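Local coordinates for ADP-ribosylglycohydrolase (Thermus thermophilus, PDB 2YZV), which belongs to the ADP-ribosylglycohydrolase family, an all-helical fold that carries a pair of magnesium ions in this structure, at residues A[117-122]-A[154-159]; A[124-129]-A[161-166]; A[129-134]-A[166-171]; A[63-68]-A[77-82]; A[85-90]-A[108-113]. All blocks are in the same frame, centred on the assembly; numbering follows the deposited sequence.

Overall arrangement
The five contacts lie in one all-helical chain. Interactions 1, 2 and 3 join the chain from 117 to 134 to the chain from 154 to 171. The centres of interactions 1 and 2 are about 10 Å apart. Those of interactions 2 and 3, which share G129 and E166, are about 9 Å apart. Measured centre to centre, interaction 3 is about 7 Å from the middle of the chain and interaction 5, at the surface, about 21 Å. Interactions 4 and 5 both use helix 76-89 and meet where Y112 OH bonds D81 OD1. R111 of interaction 5 makes a salt bridge with D122 of interaction 1. G127 of interaction 2 lies about 9 Å from a magnesium ion.

Interaction 1. Residues A[117-122]-A[154-159]; sequences DPYAGD and AARTTH
In the loop after helix 105-115, Y119 meets R156 near the C-terminal end of helix 147-156. The two carry the contact with a cation-pi stack. The guanidinium lies nearly flat over one face of the Y119 ring, the planes 19° apart, and CZ of R156 is 4.2 Å from the ring centroid. NH1 sits above the ring centre, while NH2 reaches back over CG and CB. A bend in the arginine chain at chi3 (56°) folds the group over the ring. The phenol end of Y119 is held elsewhere, by R153. The loop backbone is fixed too. G121 N donates to R156 O at 3.0 Å, and CA of T157 approaches P118 O at 3.3 Å in a CA-H...O contact. G121 CA packs on the backbone, 3.5 Å from T158 C. Waters fill in the polar pairing: one links Y119 O to R156 NH2, a second links G121 O to R156 O, and a third links D122 N to T158 O. Inside the loop, D117 OD1 accepts from Y119 N, 3.0 Å away. That bond makes an Asx turn, and Y119 centres an inverse gamma turn, so a loop of tight turns packs here against a helix end.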
# COMPACT_ATOMS: atom_id res chain seq x y z
N ASP A 117 10.68 1.98 22.23
CA ASP A 117 11.41 1.98 20.96
C ASP A 117 10.41 2.02 19.81
O ASP A 117 9.69 1.05 19.57
CB ASP A 117 12.27 0.71 20.85
CG ASP A 117 13.07 0.65 19.57
OD1 ASP A 117 13.01 1.61 18.77
OD2 ASP A 117 13.78 -0.37 19.36
N PRO A 118 10.34 3.14 19.08
CA PRO A 118 9.39 3.24 17.97
C PRO A 118 9.69 2.30 16.80
O PRO A 118 8.77 1.90 16.08
CB PRO A 118 9.47 4.71 17.58
CG PRO A 118 10.88 5.06 17.89
CD PRO A 118 11.12 4.39 19.22
N TYR A 119 10.96 1.96 16.61
CA TYR A 119 11.34 1.06 15.52
C TYR A 119 11.34 -0.34 16.10
O TYR A 119 12.38 -1.00 16.20
CB TYR A 119 12.72 1.45 15.00
CG TYR A 119 12.75 2.85 14.45
CD1 TYR A 119 12.00 3.19 13.32
CD2 TYR A 119 13.51 3.85 15.06
CE1 TYR A 119 12.01 4.49 12.81
CE2 TYR A 119 13.51 5.15 14.56
CZ TYR A 119 12.76 5.46 13.44
OH TYR A 119 12.77 6.75 12.94
N ALA A 120 10.15 -0.79 16.48
CA ALA A 120 9.96 -2.08 17.13
C ALA A 120 9.89 -3.31 16.24
O ALA A 120 9.63 -4.40 16.73
CB ALA A 120 8.72 -2.01 18.01
N GLY A 121 10.11 -3.14 14.94
CA GLY A 121 10.07 -4.29 14.06
C GLY A 121 11.27 -5.18 14.32
O GLY A 121 12.33 -4.69 14.73
N ASP A 122 11.10 -6.48 14.12
CA ASP A 122 12.20 -7.42 14.31
C ASP A 122 12.51 -8.13 13.00
O ASP A 122 11.78 -7.99 12.03
CB ASP A 122 11.88 -8.43 15.42
CG ASP A 122 10.60 -9.20 15.16
OD1 ASP A 122 10.48 -9.80 14.07
OD2 ASP A 122 9.73 -9.23 16.05
N ALA A 154 9.74 4.19 8.18
CA ALA A 154 8.31 3.96 8.35
C ALA A 154 8.00 2.47 8.40
O ALA A 154 7.06 2.04 9.07
CB ALA A 154 7.53 4.63 7.22
N ALA A 155 8.79 1.68 7.68
CA ALA A 155 8.58 0.24 7.67
C ALA A 155 9.11 -0.36 8.97
O ALA A 155 8.48 -1.25 9.55
CB ALA A 155 9.30 -0.39 6.48
N ARG A 156 10.26 0.14 9.41
CA ARG A 156 10.93 -0.36 10.61
C ARG A 156 10.13 -0.27 11.90
O ARG A 156 10.46 -0.94 12.89
CB ARG A 156 12.27 0.35 10.79
CG ARG A 156 13.34 -0.11 9.80
CD ARG A 156 14.62 0.67 9.99
NE ARG A 156 15.10 0.57 11.37
CZ ARG A 156 15.47 1.61 12.11
NH1 ARG A 156 15.42 2.84 11.60
NH2 ARG A 156 15.87 1.43 13.36
N THR A 157 9.08 0.54 11.92
CA THR A 157 8.25 0.65 13.11
C THR A 157 7.61 -0.69 13.45
O THR A 157 7.45 -1.02 14.63
CB THR A 157 7.13 1.70 12.94
OG1 THR A 157 6.36 1.39 11.77
CG2 THR A 157 7.72 3.10 12.83
N THR A 158 7.26 -1.47 12.43
CA THR A 158 6.61 -2.76 12.66
C THR A 158 7.28 -3.98 12.02
O THR A 158 7.01 -5.11 12.42
CB THR A 158 5.16 -2.72 12.16
OG1 THR A 158 5.15 -2.43 10.75
CG2 THR A 158 4.36 -1.64 12.90
N HIS A 159 8.14 -3.75 11.03
CA HIS A 159 8.82 -4.84 10.34
C HIS A 159 10.31 -4.57 10.21
O HIS A 159 10.72 -3.47 9.84
CB HIS A 159 8.23 -5.03 8.94
CG HIS A 159 6.81 -5.49 8.93
ND1 HIS A 159 5.78 -4.74 9.47
CD2 HIS A 159 6.24 -6.63 8.48
CE1 HIS A 159 4.64 -5.40 9.34
NE2 HIS A 159 4.89 -6.55 8.75
O HOH W 1 14.77 -1.16 14.69
O HOH W 2 12.78 -2.63 12.88
O HOH W 3 8.77 -7.14 12.96

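Interaction 2. Residues A[124-129]-A[161-166]; sequences AGAGNG and AREALE
A161 and G125 meet at the N-terminus of helix 162-179, where A161 is the N-cap residue. Its backbone N donates to G125 O over 3.1 Å, the one hydrogen bond between the two segments. The donor approaches from above the carbonyl plane, 48° out of it. G125 is the centre of an inverse gamma turn, a tight bend of the loop. The methyl of A161 points at the loop and touches G125 O at 3.1 Å. It also meets the methyl of A126, with the two CB atoms 3.5 Å apart. One turn on, the methyl of A164 faces the same loop. Its CB lies 3.8 Å from G125 O and 3.9 Å from G127 O. The loop runs close to the helix here, with A126 CA 4.9 Å from A161 CA. Further out, E163 bends at chi2 (-93°), which brings its carboxylate beside the A126 methyl. The carboxylate is held by Y220, its OE2 bonded to the tyrosine hydroxyl. Further partners of the loop lie outside: A126 makes a backbone hydrogen bond with A221, and N128 ND2 bonds D251, a magnesium ligand, and T224. On the helix, R162 NE forms a salt bridge with E166 OE2 at 2.8 Å.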
# COMPACT_ATOMS: atom_id res chain seq x y z
N ALA A 124 12.10 -11.03 12.14
CA ALA A 124 11.13 -12.05 11.76
C ALA A 124 9.99 -11.42 10.95
O ALA A 124 9.19 -12.13 10.33
CB ALA A 124 10.57 -12.74 13.00
N GLY A 125 9.92 -10.10 10.96
CA GLY A 125 8.86 -9.41 10.24
C GLY A 125 9.18 -9.15 8.78
O GLY A 125 9.71 -8.09 8.44
N ALA A 126 8.85 -10.11 7.92
CA ALA A 126 9.09 -9.97 6.49
C ALA A 126 7.78 -9.82 5.74
O ALA A 126 7.75 -9.87 4.51
CB ALA A 126 9.86 -11.18 5.96
N GLY A 127 6.70 -9.64 6.49
CA GLY A 127 5.37 -9.49 5.91
C GLY A 127 5.19 -8.21 5.12
O GLY A 127 6.07 -7.35 5.09
N ASN A 128 4.02 -8.08 4.49
CA ASN A 128 3.71 -6.93 3.65
C ASN A 128 3.10 -5.72 4.35
O ASN A 128 2.71 -4.76 3.69
CB ASN A 128 2.77 -7.35 2.53
CG ASN A 128 1.53 -8.05 3.05
OD1 ASN A 128 1.11 -7.81 4.18
ND2 ASN A 128 0.93 -8.90 2.23
N GLY A 129 3.02 -5.75 5.68
CA GLY A 129 2.44 -4.63 6.40
C GLY A 129 2.97 -3.25 6.03
O GLY A 129 2.19 -2.31 5.89
N ALA A 161 12.67 -7.16 8.75
CA ALA A 161 13.36 -8.03 7.80
C ALA A 161 13.90 -7.23 6.62
O ALA A 161 13.22 -6.36 6.09
CB ALA A 161 12.41 -9.13 7.30
N ARG A 162 15.13 -7.54 6.21
CA ARG A 162 15.77 -6.84 5.11
C ARG A 162 14.89 -6.70 3.87
O ARG A 162 14.76 -5.61 3.32
CB ARG A 162 17.06 -7.55 4.70
CG ARG A 162 17.75 -6.88 3.52
CD ARG A 162 18.90 -7.71 2.97
NE ARG A 162 19.59 -6.99 1.91
CZ ARG A 162 20.55 -7.51 1.16
NH1 ARG A 162 20.95 -8.76 1.34
NH2 ARG A 162 21.12 -6.76 0.22
N GLU A 163 14.29 -7.80 3.43
CA GLU A 163 13.47 -7.77 2.23
C GLU A 163 12.21 -6.91 2.36
O GLU A 163 11.72 -6.39 1.37
CB GLU A 163 13.09 -9.19 1.78
CG GLU A 163 12.33 -10.02 2.79
CD GLU A 163 13.25 -10.89 3.64
OE1 GLU A 163 14.13 -10.34 4.33
OE2 GLU A 163 13.09 -12.13 3.60
N ALA A 164 11.69 -6.78 3.58
CA ALA A 164 10.50 -5.95 3.78
C ALA A 164 10.90 -4.48 3.71
O ALA A 164 10.20 -3.67 3.11
CB ALA A 164 9.86 -6.26 5.12
N LEU A 165 12.04 -4.15 4.31
CA LEU A 165 12.52 -2.78 4.28
C LEU A 165 12.82 -2.36 2.83
O LEU A 165 12.42 -1.29 2.39
CB LEU A 165 13.78 -2.63 5.14
CG LEU A 165 13.58 -3.03 6.61
CD1 LEU A 165 14.83 -2.69 7.40
CD2 LEU A 165 12.37 -2.30 7.19
N GLU A 166 13.50 -3.23 2.09
CA GLU A 166 13.85 -2.92 0.71
C GLU A 166 12.62 -2.86 -0.20
O GLU A 166 12.55 -2.04 -1.11
CB GLU A 166 14.84 -3.95 0.17
CG GLU A 166 16.16 -3.97 0.92
CD GLU A 166 17.11 -5.04 0.40
OE1 GLU A 166 16.62 -6.05 -0.14
OE2 GLU A 166 18.33 -4.86 0.55

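Interaction 3. Residues A[129-134]-A[166-171]; sequences GPLMRL and EATEVL
Apolar packing carries this buried contact between segment 129-134, which starts with a short, weakly bonded helix, and helix 162-179. P130, L131 and L134 supply the first side, and A167, T168 and L171 the second. L131 CD2 reaches the helix backbone and lies 3.6 Å from T168 CA. The same methyl is 4.1 Å from A167 CB. L171 comes back from the other helix, and its CD2 is 4.1 Å from L131 CB. L134 slides past L171 in the opposite direction, with its CD1 3.8 Å from L171 CB. L171 CG is anti to the backbone N (chi1 -176°), which sends the branch out to both leucines. L134 meets T168 at an oblique angle, its CG 3.8 Å from the threonine CG2.

Polar atoms also line the interface, but no hydrogen bond crosses it. T168 OG1 touches P130 CB at 3.3 Å, and its polar partner is A164 O, one turn earlier in its own helix. T168 O rests against L134 CD1 at 3.5 Å. L131 O has L171 CD2 against it and accepts a hydrogen bond from Q261.

Other helices close the surroundings. V258 of helix 252-267 touches both L131 and L171, and A151 and A155 of helix 147-156 touch T168. R133 takes no part in the pairing; its guanidinium bonds Q61, A154 O and T158.

The chemistry implies that shape and burial hold the two segments together. The polar atoms T168 OG1 and L131 O are satisfied by partners outside the pairing.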
# COMPACT_ATOMS: atom_id res chain seq x y z
N GLY A 129 3.02 -5.75 5.68
CA GLY A 129 2.44 -4.63 6.40
C GLY A 129 2.97 -3.25 6.03
O GLY A 129 2.19 -2.31 5.89
N PRO A 130 4.29 -3.09 5.87
CA PRO A 130 4.82 -1.77 5.53
C PRO A 130 4.36 -1.26 4.17
O PRO A 130 4.33 -0.06 3.92
CB PRO A 130 6.34 -1.98 5.56
CG PRO A 130 6.51 -3.13 6.50
CD PRO A 130 5.39 -4.05 6.09
N LEU A 131 4.03 -2.19 3.27
CA LEU A 131 3.61 -1.83 1.92
C LEU A 131 2.17 -1.37 1.85
O LEU A 131 1.84 -0.49 1.06
CB LEU A 131 3.76 -3.02 0.98
CG LEU A 131 5.09 -3.77 0.93
CD1 LEU A 131 5.01 -4.86 -0.12
CD2 LEU A 131 6.22 -2.80 0.61
N MET A 132 1.32 -1.98 2.66
CA MET A 132 -0.11 -1.68 2.64
C MET A 132 -0.51 -0.28 3.09
O MET A 132 -1.61 0.17 2.78
CB MET A 132 -0.86 -2.70 3.50
CG MET A 132 -0.51 -2.61 4.97
SD MET A 132 -1.37 -3.82 5.99
CE MET A 132 -1.33 -3.00 7.59
N ARG A 133 0.39 0.40 3.80
CA ARG A 133 0.08 1.72 4.35
C ARG A 133 0.97 2.85 3.83
O ARG A 133 0.86 3.98 4.30
CB ARG A 133 0.22 1.66 5.88
CG ARG A 133 1.68 1.44 6.32
CD ARG A 133 1.84 1.12 7.81
NE ARG A 133 3.26 0.96 8.13
CZ ARG A 133 3.76 -0.01 8.90
NH1 ARG A 133 2.95 -0.91 9.45
NH2 ARG A 133 5.06 -0.07 9.11
N LEU A 134 1.83 2.54 2.86
CA LEU A 134 2.79 3.50 2.32
C LEU A 134 2.36 4.83 1.68
O LEU A 134 2.92 5.88 2.02
CB LEU A 134 3.70 2.79 1.32
CG LEU A 134 5.22 2.73 1.55
CD1 LEU A 134 5.90 2.75 0.20
CD2 LEU A 134 5.70 3.89 2.40
N GLU A 166 13.50 -3.23 2.09
CA GLU A 166 13.85 -2.92 0.71
C GLU A 166 12.62 -2.86 -0.20
O GLU A 166 12.55 -2.04 -1.11
CB GLU A 166 14.84 -3.95 0.17
CG GLU A 166 16.16 -3.97 0.92
CD GLU A 166 17.11 -5.04 0.40
OE1 GLU A 166 16.62 -6.05 -0.14
OE2 GLU A 166 18.33 -4.86 0.55
N ALA A 167 11.65 -3.74 0.04
CA ALA A 167 10.44 -3.75 -0.77
C ALA A 167 9.70 -2.42 -0.58
O ALA A 167 9.09 -1.89 -1.51
CB ALA A 167 9.54 -4.91 -0.38
N THR A 168 9.76 -1.90 0.64
CA THR A 168 9.11 -0.63 0.95
C THR A 168 9.80 0.50 0.20
O THR A 168 9.14 1.40 -0.32
CB THR A 168 9.13 -0.35 2.47
OG1 THR A 168 8.49 -1.44 3.16
CG2 THR A 168 8.38 0.95 2.79
N GLU A 169 11.12 0.45 0.13
CA GLU A 169 11.87 1.47 -0.58
C GLU A 169 11.53 1.43 -2.07
O GLU A 169 11.38 2.48 -2.71
CB GLU A 169 13.38 1.27 -0.38
CG GLU A 169 13.81 1.37 1.07
CD GLU A 169 15.29 1.12 1.26
OE1 GLU A 169 15.83 0.24 0.56
OE2 GLU A 169 15.91 1.80 2.11
N VAL A 170 11.40 0.23 -2.61
CA VAL A 170 11.06 0.07 -4.02
C VAL A 170 9.66 0.63 -4.28
O VAL A 170 9.44 1.33 -5.27
CB VAL A 170 11.12 -1.42 -4.46
CG1 VAL A 170 10.60 -1.58 -5.89
CG2 VAL A 170 12.57 -1.92 -4.40
N LEU A 171 8.70 0.35 -3.39
CA LEU A 171 7.36 0.88 -3.59
C LEU A 171 7.35 2.41 -3.45
O LEU A 171 6.62 3.10 -4.15
CB LEU A 171 6.36 0.25 -2.60
CG LEU A 171 4.89 0.66 -2.79
CD1 LEU A 171 4.42 0.26 -4.18
CD2 LEU A 171 4.03 -0.02 -1.74

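Interaction 4. Residues A[63-68]-A[77-82]; sequences LCLAES and KDQMDR
S68 and D78 link two successive helices, 57-72 and 76-89, that form a helical hairpin. The short segments run at 138° to each other, their axes 9.1 Å apart. With chi1 at -176°, the S68 hydroxyl stands opposite its backbone N and turns to the partner helix. There it donates to D78 OD1 at 2.6 Å, on its anti lone pair. R82 NE meets D78 OD1 on the syn side, 27° out of the carboxylate plane, at 2.7 Å, in a salt bridge within its own helix. D78 OD1 therefore takes two donors, and OD2 has a salt bridge with R72. These three partners fix the carboxylate and would favour its charged form. R82 runs extended from CG to NE along helix 57-72. Its CD lies 3.5 Å from C64 O and its NE 3.4 Å from S68 CA. E67 O lies over one face of the guanidinium. The E67 carboxylate is near in charge only, since no N-H points at it. L65 and Q79 lie side by side, and L65 CD1 meets the amide carbon CD of Q79 at 3.5 Å. One water joins Q79 to the serine: it donates to S68 OG and accepts from Q79 NE2 at 3.0 Å.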
# COMPACT_ATOMS: atom_id res chain seq x y z
N LEU A 63 -4.53 5.35 7.39
CA LEU A 63 -5.22 6.53 7.91
C LEU A 63 -4.48 7.09 9.12
O LEU A 63 -4.35 8.30 9.28
CB LEU A 63 -6.67 6.20 8.29
CG LEU A 63 -7.60 5.90 7.11
CD1 LEU A 63 -8.96 5.46 7.61
CD2 LEU A 63 -7.74 7.15 6.25
N CYS A 64 -3.99 6.19 9.98
CA CYS A 64 -3.25 6.60 11.17
C CYS A 64 -1.98 7.33 10.77
O CYS A 64 -1.66 8.39 11.31
CB CYS A 64 -2.89 5.39 12.02
SG CYS A 64 -4.30 4.64 12.86
N LEU A 65 -1.25 6.74 9.82
CA LEU A 65 -0.01 7.33 9.34
C LEU A 65 -0.30 8.69 8.72
O LEU A 65 0.44 9.65 8.95
CB LEU A 65 0.65 6.41 8.30
CG LEU A 65 1.92 6.92 7.60
CD1 LEU A 65 3.01 7.22 8.63
CD2 LEU A 65 2.40 5.87 6.61
N ALA A 66 -1.37 8.76 7.93
CA ALA A 66 -1.76 10.01 7.29
C ALA A 66 -1.97 11.11 8.33
O ALA A 66 -1.45 12.21 8.20
CB ALA A 66 -3.04 9.81 6.47
N GLU A 67 -2.74 10.80 9.37
CA GLU A 67 -3.01 11.78 10.41
C GLU A 67 -1.74 12.17 11.16
O GLU A 67 -1.55 13.33 11.52
CB GLU A 67 -4.07 11.26 11.38
CG GLU A 67 -5.40 10.96 10.72
CD GLU A 67 -6.56 10.92 11.70
OE1 GLU A 67 -6.46 10.20 12.71
OE2 GLU A 67 -7.57 11.61 11.45
N SER A 68 -0.87 11.19 11.39
CA SER A 68 0.39 11.46 12.09
C SER A 68 1.26 12.44 11.31
O SER A 68 1.81 13.39 11.87
CB SER A 68 1.15 10.15 12.32
OG SER A 68 2.33 10.37 13.08
N LYS A 77 7.54 7.82 16.55
CA LYS A 77 7.01 7.62 17.89
C LYS A 77 5.50 7.90 17.88
O LYS A 77 4.73 7.12 18.43
CB LYS A 77 7.71 8.55 18.89
CG LYS A 77 7.17 8.44 20.30
CD LYS A 77 7.92 9.35 21.26
CE LYS A 77 7.35 9.24 22.67
NZ LYS A 77 7.35 7.82 23.14
N ASP A 78 5.10 9.00 17.26
CA ASP A 78 3.69 9.35 17.18
C ASP A 78 2.93 8.34 16.32
O ASP A 78 1.77 8.03 16.59
CB ASP A 78 3.51 10.76 16.61
CG ASP A 78 2.06 11.17 16.51
OD1 ASP A 78 1.49 11.12 15.40
OD2 ASP A 78 1.47 11.54 17.55
N GLN A 79 3.58 7.84 15.28
CA GLN A 79 2.94 6.85 14.42
C GLN A 79 2.55 5.65 15.26
O GLN A 79 1.42 5.16 15.19
CB GLN A 79 3.89 6.42 13.31
CG GLN A 79 4.09 7.47 12.23
CD GLN A 79 5.29 7.18 11.35
OE1 GLN A 79 5.70 6.03 11.19
NE2 GLN A 79 5.85 8.23 10.77
N MET A 80 3.50 5.17 16.07
CA MET A 80 3.27 4.02 16.93
C MET A 80 2.26 4.30 18.04
O MET A 80 1.51 3.41 18.42
CB MET A 80 4.60 3.53 17.50
CG MET A 80 5.51 2.88 16.45
SD MET A 80 4.83 1.33 15.78
CE MET A 80 5.54 0.14 16.95
N ASP A 81 2.24 5.53 18.56
CA ASP A 81 1.27 5.86 19.60
C ASP A 81 -0.12 5.66 19.00
O ASP A 81 -1.02 5.13 19.64
CB ASP A 81 1.41 7.32 20.06
CG ASP A 81 2.66 7.56 20.89
OD1 ASP A 81 3.06 6.65 21.65
OD2 ASP A 81 3.24 8.66 20.79
N ARG A 82 -0.28 6.09 17.75
CA ARG A 82 -1.56 5.96 17.07
C ARG A 82 -1.90 4.51 16.73
O ARG A 82 -3.03 4.08 16.93
CB ARG A 82 -1.57 6.81 15.80
CG ARG A 82 -1.45 8.31 16.06
CD ARG A 82 -1.39 9.08 14.75
NE ARG A 82 -1.11 10.50 14.95
CZ ARG A 82 -1.97 11.38 15.43
NH1 ARG A 82 -3.20 11.01 15.75
NH2 ARG A 82 -1.61 12.65 15.57
O HOH W 4 4.50 10.84 11.41

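Interaction 5. Residues A[85-90]-A[108-113]; sequences RWYREG and ALERYA
The Y87 ring and the R88 guanidinium both meet E110 at their edges. Here two helices, 76-89 and 105-115, pack across each other at the protein surface, with the short segments at 112° and their axes 11.0 Å apart. At the Y87 edge, E110 OE2 lies near the ring plane, 3.5 Å from CE2. The carboxylate is turned steeply from the ring. L109 CD1 approaches the ring obliquely and packs on its root, 3.5 Å from Y87 CB. At the guanidinium edge lies E110 OE1, in plane.

R88 grips E110 end-on with two nitrogens. NH2 donates to OE1 at 3.0 Å in a fairly straight bond. NH1 donates to OE2 at 3.1 Å and is more bent. Both oxygens are met on the syn side, somewhat out of the carboxylate plane. The guanidinium and carboxylate planes are 50° apart, so the fork is twisted rather than flat. R88 stays extended from CG to NE, which carries its charge across to the other helix. E110 bends at chi2 (-62°) to place both oxygens before it.

The same two helices have further contacts. L109 also packs on M80 and Y83, and A113 on L84. Y112 OH bonds D81 and K77. The A113 CB lies at the guanidinium edge, 3.7 Å from R88 NH2.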
# COMPACT_ATOMS: atom_id res chain seq x y z
N ARG A 85 -2.88 2.82 19.91
CA ARG A 85 -4.18 3.30 20.37
C ARG A 85 -5.30 2.64 19.57
O ARG A 85 -6.37 2.35 20.11
CB ARG A 85 -4.23 4.82 20.22
CG ARG A 85 -5.47 5.48 20.80
CD ARG A 85 -5.20 6.96 21.04
NE ARG A 85 -4.64 7.61 19.86
CZ ARG A 85 -4.10 8.83 19.86
NH1 ARG A 85 -4.04 9.53 20.98
NH2 ARG A 85 -3.62 9.34 18.74
N TRP A 86 -5.05 2.38 18.29
CA TRP A 86 -6.04 1.74 17.43
C TRP A 86 -6.07 0.24 17.71
O TRP A 86 -7.12 -0.40 17.66
CB TRP A 86 -5.71 1.99 15.96
CG TRP A 86 -6.49 1.13 15.00
CD1 TRP A 86 -6.13 -0.10 14.52
CD2 TRP A 86 -7.77 1.42 14.44
NE1 TRP A 86 -7.11 -0.59 13.70
CE2 TRP A 86 -8.13 0.32 13.63
CE3 TRP A 86 -8.66 2.50 14.55
CZ2 TRP A 86 -9.34 0.27 12.93
CZ3 TRP A 86 -9.87 2.45 13.85
CH2 TRP A 86 -10.19 1.34 13.05
N TYR A 87 -4.90 -0.32 18.01
CA TYR A 87 -4.76 -1.74 18.31
C TYR A 87 -5.47 -2.11 19.61
O TYR A 87 -6.12 -3.15 19.68
CB TYR A 87 -3.28 -2.10 18.40
CG TYR A 87 -3.01 -3.51 18.87
CD1 TYR A 87 -3.47 -4.61 18.15
CD2 TYR A 87 -2.27 -3.75 20.03
CE1 TYR A 87 -3.21 -5.92 18.58
CE2 TYR A 87 -2.00 -5.04 20.47
CZ TYR A 87 -2.47 -6.12 19.74
OH TYR A 87 -2.20 -7.40 20.16
N ARG A 88 -5.34 -1.26 20.62
CA ARG A 88 -5.96 -1.53 21.91
C ARG A 88 -7.47 -1.30 21.92
O ARG A 88 -8.19 -1.93 22.70
CB ARG A 88 -5.30 -0.68 23.00
CG ARG A 88 -3.84 -1.02 23.25
CD ARG A 88 -3.36 -0.48 24.58
NE ARG A 88 -1.97 -0.83 24.86
CZ ARG A 88 -1.50 -2.08 24.88
NH1 ARG A 88 -2.30 -3.10 24.63
NH2 ARG A 88 -0.22 -2.29 25.14
N GLU A 89 -7.95 -0.40 21.07
CA GLU A 89 -9.38 -0.13 21.00
C GLU A 89 -10.10 -1.24 20.26
O GLU A 89 -11.32 -1.40 20.38
CB GLU A 89 -9.64 1.21 20.31
CG GLU A 89 -9.15 2.42 21.09
CD GLU A 89 -9.42 3.73 20.38
OE1 GLU A 89 -9.05 4.79 20.92
OE2 GLU A 89 -10.00 3.70 19.27
N GLY A 90 -9.34 -2.02 19.49
CA GLY A 90 -9.93 -3.12 18.74
C GLY A 90 -9.90 -4.40 19.55
O GLY A 90 -9.25 -4.48 20.59
N ALA A 108 5.18 -6.08 17.60
CA ALA A 108 5.90 -4.82 17.48
C ALA A 108 5.24 -3.76 18.35
O ALA A 108 5.91 -2.99 19.04
CB ALA A 108 5.92 -4.37 16.02
N LEU A 109 3.91 -3.72 18.33
CA LEU A 109 3.19 -2.74 19.13
C LEU A 109 3.39 -2.95 20.62
O LEU A 109 3.55 -1.99 21.38
CB LEU A 109 1.69 -2.77 18.78
CG LEU A 109 1.38 -2.39 17.33
CD1 LEU A 109 -0.11 -2.48 17.08
CD2 LEU A 109 1.88 -0.98 17.04
N GLU A 110 3.40 -4.20 21.07
CA GLU A 110 3.60 -4.48 22.48
C GLU A 110 5.07 -4.25 22.87
O GLU A 110 5.37 -3.92 24.01
CB GLU A 110 3.19 -5.92 22.82
CG GLU A 110 1.69 -6.18 22.73
CD GLU A 110 0.88 -5.34 23.71
OE1 GLU A 110 1.47 -4.76 24.64
OE2 GLU A 110 -0.36 -5.29 23.55
N ARG A 111 5.97 -4.43 21.91
CA ARG A 111 7.39 -4.20 22.16
C ARG A 111 7.56 -2.70 22.40
O ARG A 111 8.24 -2.28 23.33
CB ARG A 111 8.22 -4.63 20.95
CG ARG A 111 9.72 -4.40 21.08
CD ARG A 111 10.48 -4.95 19.88
NE ARG A 111 10.52 -6.42 19.85
CZ ARG A 111 9.93 -7.17 18.92
NH1 ARG A 111 9.25 -6.62 17.93
NH2 ARG A 111 10.04 -8.50 18.98
N TYR A 112 6.92 -1.89 21.56
CA TYR A 112 6.98 -0.44 21.70
C TYR A 112 6.35 -0.00 23.03
O TYR A 112 6.90 0.84 23.75
CB TYR A 112 6.24 0.24 20.55
CG TYR A 112 6.02 1.72 20.78
CD1 TYR A 112 7.11 2.60 20.83
CD2 TYR A 112 4.75 2.24 20.99
CE1 TYR A 112 6.93 3.95 21.09
CE2 TYR A 112 4.55 3.59 21.26
CZ TYR A 112 5.65 4.44 21.31
OH TYR A 112 5.48 5.77 21.58
N ALA A 113 5.20 -0.58 23.35
CA ALA A 113 4.50 -0.23 24.58
C ALA A 113 5.36 -0.49 25.81
O ALA A 113 5.27 0.25 26.80
CB ALA A 113 3.20 -1.03 24.68